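Local structure of Wss1p (Saccharomyces cerevisiae, 5XBV) at residues K25-Q30 with K54-M59; S88-R93 with G111-Q116. The protein cleaves DNA-binding proteins as a DNA-dependent zinc metalloendopeptidase and takes part in the repair of toxic DNA-protein cross-links. The protein carries 1 engineered substitution. All blocks are in the same frame, centred on the assembly; numbering follows the deposited sequence.

Two contacts show how a small metalloprotease domain is tied together by links that follow one another along the chain. Near the N terminus, contact 1 folds the entrance to edge strand 29-33 back onto the start of helix 56-62, closing a loop that holds helix 41-54. The chain then runs through strands 66-72 and 81-84 before contact 2 opens, setting strand 89-93 against helix 106-118 and closing a second loop. The contacts neither nest nor cross, yet both reach the same mixed sheet. They also touch directly: Leu58 CD2 lies 3.6 Å from Leu114 CD2, joining helix 56-62 to helix 106-118.

Contact 1: residues K25-Q30 with K54-M59; sequences KNPHIQ and KVSYLM
Asn26 and Ser56 meet where an Asx turn, overlapping a type I beta turn from Asn26 to Ile29, leads into edge strand 29-33 and rests on the start of helix 56-62. How a polar turn can be buried against a helix is seen first in its hydrogen bonds. Asn26 OD1 accepts from the backbone N of His28 at 2.8 Å, the donor tilted 25° from the carbonyl plane; the oxygen is spent within the turn, while the nitrogen faces the helices. Asn26 ND2 gives its main bond to the carbonyl of Ala52 in helix 41-54, and a weak one, 3.7 Å long, to Met59 SD. With CG anti to the backbone N (chi1 -172°), the amide reaches across Ser56, whose OG lies 3.4 Å from Asn26 CG. With an alanine here, the Ala52 carbonyl would probably lose this donor and the His28 N-H its acceptor, leaving the turn freer to shift.

Van der Waals packing does the rest. The imidazole of His28 is layered between Pro27 CG, over the centre of one face, and backbone carbon C of Met59, offset toward the rim of the other. Its NE2 is hydrogen-bonded to Lys60, one residue beyond the segment. The His28 and Met59 side chains run past each other in opposite directions, while Ile29 crosses Met59 at about a right angle and sets CD1 3.9 Å from the sulfur. Leu117 of helix 106-118 and Val66 of strand 66-72 also touch Met59, placing it between sheet and helices. A bend at its last torsion (chi3 70°) brings the methyl back to the turn, where Met59 CE lies 3.7 Å from the carbonyl O of His28.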
# COMPACT_ATOMS: atom_id res chain seq x y z
N LYS A 25 8.93 -12.76 3.52
CA LYS A 25 9.30 -11.35 3.31
C LYS A 25 9.20 -11.01 1.82
O LYS A 25 9.89 -11.61 0.99
CB LYS A 25 10.72 -11.02 3.78
CG LYS A 25 11.18 -9.63 3.27
CD LYS A 25 12.69 -9.39 3.41
CE LYS A 25 13.08 -7.95 3.07
NZ LYS A 25 12.20 -6.90 3.68
N ASN A 26 8.36 -10.02 1.50
CA ASN A 26 8.09 -9.59 0.14
C ASN A 26 9.38 -9.18 -0.56
O ASN A 26 9.99 -8.17 -0.19
CB ASN A 26 7.09 -8.43 0.17
CG ASN A 26 6.59 -8.03 -1.21
OD1 ASN A 26 7.24 -8.26 -2.23
ND2 ASN A 26 5.39 -7.45 -1.24
N PRO A 27 9.83 -9.92 -1.58
CA PRO A 27 11.09 -9.56 -2.25
C PRO A 27 10.93 -8.46 -3.30
O PRO A 27 11.94 -8.00 -3.84
CB PRO A 27 11.51 -10.87 -2.91
CG PRO A 27 10.21 -11.51 -3.26
CD PRO A 27 9.22 -11.13 -2.16
N HIS A 28 9.70 -8.06 -3.61
CA HIS A 28 9.43 -7.04 -4.62
C HIS A 28 9.35 -5.64 -4.03
O HIS A 28 9.11 -4.70 -4.78
CB HIS A 28 8.13 -7.35 -5.35
CG HIS A 28 7.93 -8.80 -5.62
ND1 HIS A 28 8.64 -9.48 -6.59
CD2 HIS A 28 7.12 -9.72 -5.04
CE1 HIS A 28 8.27 -10.75 -6.60
NE2 HIS A 28 7.35 -10.92 -5.67
N ILE A 29 9.50 -5.50 -2.72
CA ILE A 29 9.60 -4.21 -2.06
C ILE A 29 10.95 -4.17 -1.37
O ILE A 29 11.26 -5.02 -0.53
CB ILE A 29 8.46 -3.99 -1.05
CG1 ILE A 29 7.12 -3.97 -1.77
CG2 ILE A 29 8.66 -2.66 -0.32
CD1 ILE A 29 5.90 -4.05 -0.84
N GLN A 30 11.78 -3.19 -1.75
CA GLN A 30 13.15 -3.18 -1.25
C GLN A 30 13.23 -2.73 0.21
O GLN A 30 13.95 -3.33 1.01
CB GLN A 30 14.02 -2.28 -2.14
CG GLN A 30 15.43 -2.09 -1.61
CD GLN A 30 16.20 -1.03 -2.37
OE1 GLN A 30 16.60 -0.00 -1.81
NE2 GLN A 30 16.41 -1.26 -3.66
N LYS A 54 1.07 -9.00 2.64
CA LYS A 54 -0.17 -9.50 2.04
C LYS A 54 -0.18 -9.37 0.52
O LYS A 54 -0.81 -10.19 -0.15
CB LYS A 54 -1.37 -8.77 2.63
CG LYS A 54 -1.60 -9.07 4.11
CD LYS A 54 -2.70 -8.19 4.65
CE LYS A 54 -4.04 -8.90 4.57
NZ LYS A 54 -4.07 -10.07 5.50
N VAL A 55 0.49 -8.35 -0.04
CA VAL A 55 0.41 -8.11 -1.49
C VAL A 55 1.55 -8.79 -2.24
O VAL A 55 1.71 -8.58 -3.44
CB VAL A 55 0.38 -6.60 -1.82
CG1 VAL A 55 -0.86 -5.97 -1.27
CG2 VAL A 55 1.62 -5.89 -1.28
N SER A 56 2.31 -9.64 -1.56
CA SER A 56 3.52 -10.19 -2.17
C SER A 56 3.21 -11.01 -3.43
O SER A 56 3.84 -10.81 -4.48
CB SER A 56 4.27 -11.02 -1.14
OG SER A 56 5.58 -11.27 -1.60
N TYR A 57 2.24 -11.92 -3.35
CA TYR A 57 1.95 -12.77 -4.50
C TYR A 57 1.35 -11.97 -5.66
O TYR A 57 1.63 -12.26 -6.83
CB TYR A 57 0.99 -13.90 -4.10
CG TYR A 57 0.87 -14.99 -5.14
CD1 TYR A 57 1.79 -16.03 -5.20
CD2 TYR A 57 -0.18 -14.98 -6.06
CE1 TYR A 57 1.68 -17.03 -6.16
CE2 TYR A 57 -0.30 -15.98 -7.01
CZ TYR A 57 0.63 -17.00 -7.06
OH TYR A 57 0.50 -17.98 -8.02
N LEU A 58 0.53 -10.97 -5.35
CA LEU A 58 -0.04 -10.13 -6.40
C LEU A 58 1.06 -9.38 -7.15
O LEU A 58 1.02 -9.25 -8.38
CB LEU A 58 -1.05 -9.15 -5.80
CG LEU A 58 -1.87 -8.31 -6.77
CD1 LEU A 58 -2.92 -9.17 -7.45
CD2 LEU A 58 -2.54 -7.13 -6.04
N MET A 59 2.06 -8.87 -6.41
CA MET A 59 3.13 -8.13 -7.06
C MET A 59 3.98 -9.06 -7.91
O MET A 59 4.43 -8.68 -9.00
CB MET A 59 3.99 -7.41 -6.00
CG MET A 59 3.26 -6.27 -5.30
SD MET A 59 4.29 -5.40 -4.09
CE MET A 59 5.42 -4.55 -5.18

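Contact 2: residues S88-R93 with G111-Q116. Engineered in segment 111-116: Gln116 (natural residue Glu).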
# COMPACT_ATOMS: atom_id res chain seq x y z
N SER A 88 8.75 4.01 -7.64
CA SER A 88 9.94 4.35 -6.87
C SER A 88 9.60 4.46 -5.39
O SER A 88 10.35 3.98 -4.53
CB SER A 88 10.52 5.66 -7.39
OG SER A 88 11.82 5.81 -6.87
N LYS A 89 8.48 5.09 -5.06
CA LYS A 89 8.08 5.22 -3.66
C LYS A 89 6.56 5.20 -3.62
O LYS A 89 5.91 5.90 -4.40
CB LYS A 89 8.63 6.51 -3.06
CG LYS A 89 8.35 6.67 -1.56
CD LYS A 89 8.79 8.06 -1.08
CE LYS A 89 10.30 8.20 -1.05
NZ LYS A 89 10.75 9.54 -0.50
N ILE A 90 5.99 4.38 -2.75
CA ILE A 90 4.56 4.45 -2.45
C ILE A 90 4.45 4.88 -0.99
O ILE A 90 5.07 4.26 -0.11
CB ILE A 90 3.83 3.12 -2.69
CG1 ILE A 90 3.70 2.85 -4.20
CG2 ILE A 90 2.42 3.20 -2.06
CD1 ILE A 90 3.03 1.50 -4.56
N MET A 91 3.73 5.98 -0.76
CA MET A 91 3.48 6.48 0.59
C MET A 91 2.04 6.15 0.98
O MET A 91 1.11 6.32 0.18
CB MET A 91 3.74 7.99 0.65
CG MET A 91 5.20 8.32 0.30
SD MET A 91 5.73 10.03 0.50
CE MET A 91 5.01 10.76 -0.96
N LEU A 92 1.87 5.66 2.20
CA LEU A 92 0.56 5.30 2.71
C LEU A 92 0.29 6.06 4.00
O LEU A 92 1.15 6.10 4.89
CB LEU A 92 0.46 3.79 3.01
CG LEU A 92 0.66 2.80 1.85
CD1 LEU A 92 0.60 1.39 2.43
CD2 LEU A 92 -0.42 2.99 0.78
N ARG A 93 -0.91 6.62 4.13
CA ARG A 93 -1.35 7.09 5.43
C ARG A 93 -1.76 5.89 6.27
O ARG A 93 -2.57 5.06 5.82
CB ARG A 93 -2.51 8.07 5.29
CG ARG A 93 -3.01 8.56 6.63
CD ARG A 93 -4.27 9.39 6.48
NE ARG A 93 -4.07 10.66 5.80
CZ ARG A 93 -3.63 11.78 6.38
NH1 ARG A 93 -3.29 11.78 7.67
NH2 ARG A 93 -3.52 12.89 5.66
N GLY A 111 -6.87 -1.21 0.53
CA GLY A 111 -7.50 -0.62 -0.63
C GLY A 111 -6.64 0.48 -1.21
O GLY A 111 -6.47 0.57 -2.43
N THR A 112 -6.04 1.29 -0.35
CA THR A 112 -5.17 2.35 -0.82
C THR A 112 -3.93 1.78 -1.50
O THR A 112 -3.48 2.29 -2.53
CB THR A 112 -4.81 3.27 0.34
OG1 THR A 112 -6.00 3.89 0.83
CG2 THR A 112 -3.82 4.35 -0.10
N MET A 113 -3.37 0.71 -0.93
CA MET A 113 -2.19 0.08 -1.52
C MET A 113 -2.47 -0.44 -2.92
O MET A 113 -1.66 -0.26 -3.84
CB MET A 113 -1.70 -1.04 -0.59
CG MET A 113 -0.45 -1.78 -1.10
SD MET A 113 0.97 -0.66 -1.16
CE MET A 113 2.23 -1.76 -1.79
N LEU A 114 -3.62 -1.11 -3.13
CA LEU A 114 -3.94 -1.62 -4.46
C LEU A 114 -4.18 -0.49 -5.45
O LEU A 114 -3.78 -0.56 -6.61
CB LEU A 114 -5.17 -2.53 -4.40
CG LEU A 114 -5.10 -3.74 -3.46
CD1 LEU A 114 -6.42 -4.51 -3.50
CD2 LEU A 114 -3.97 -4.63 -3.87
N HIS A 115 -4.85 0.57 -4.99
CA HIS A 115 -5.03 1.75 -5.81
C HIS A 115 -3.68 2.33 -6.23
O HIS A 115 -3.46 2.65 -7.40
CB HIS A 115 -5.85 2.76 -5.00
CG HIS A 115 -6.20 3.99 -5.75
ND1 HIS A 115 -5.27 4.92 -6.12
CD2 HIS A 115 -7.40 4.44 -6.21
CE1 HIS A 115 -5.88 5.90 -6.77
NE2 HIS A 115 -7.16 5.62 -6.84
N GLN A 116 -2.75 2.46 -5.28
CA GLN A 116 -1.47 3.07 -5.63
C GLN A 116 -0.60 2.14 -6.46
O GLN A 116 0.17 2.62 -7.30
CB GLN A 116 -0.75 3.52 -4.36
CG GLN A 116 -1.47 4.65 -3.61
CD GLN A 116 -1.71 5.90 -4.47
OE1 GLN A 116 -0.93 6.22 -5.36
NE2 GLN A 116 -2.80 6.61 -4.18
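Ile90 and Leu92 face helix 106-118 across an interface that has no hydrogen bond, an example of sheet and helix joined by side-chain packing alone. Strand 89-93 and helix segment 111-116 run nearly antiparallel, at 156°, with their axes 9.2 Å apart. The strand begins at a classic beta bulge, with Ser88 and Lys89 paired opposite the single residue Val84. Ile90 then directs its two branches to the same helical residue: CG2 meets Gln116 CB at 3.9 Å, and CD1 lies near the Gln116 carbonyl. Engineered Gln116 replaces the Glu of the HExxH motif begun by His115, a probable zinc ligand; its side chain comes to about 4 Å from the zinc ion, which His119 and His125 bind. Met91 points its CB away from the helix, and its side chain touches Met82 and Val84 of strand 81-84. Leu92 divides its methyls, CD2 touching Thr112 CG2 at 3.8 Å and CD1 lying 4.2 Å from Met113 SD. Because the Met113 chain bends at chi2 (65°), its sulfur is carried to the strand, where Ile90 CG2 also approaches it.

Strand 89-93 lies between parallel strand 66-72 and antiparallel strand 81-84, whose Asn83 donates to the Gln116 carbonyl; Leu114 and His115 of helix 106-118 meet helix 127-146 through Leu133.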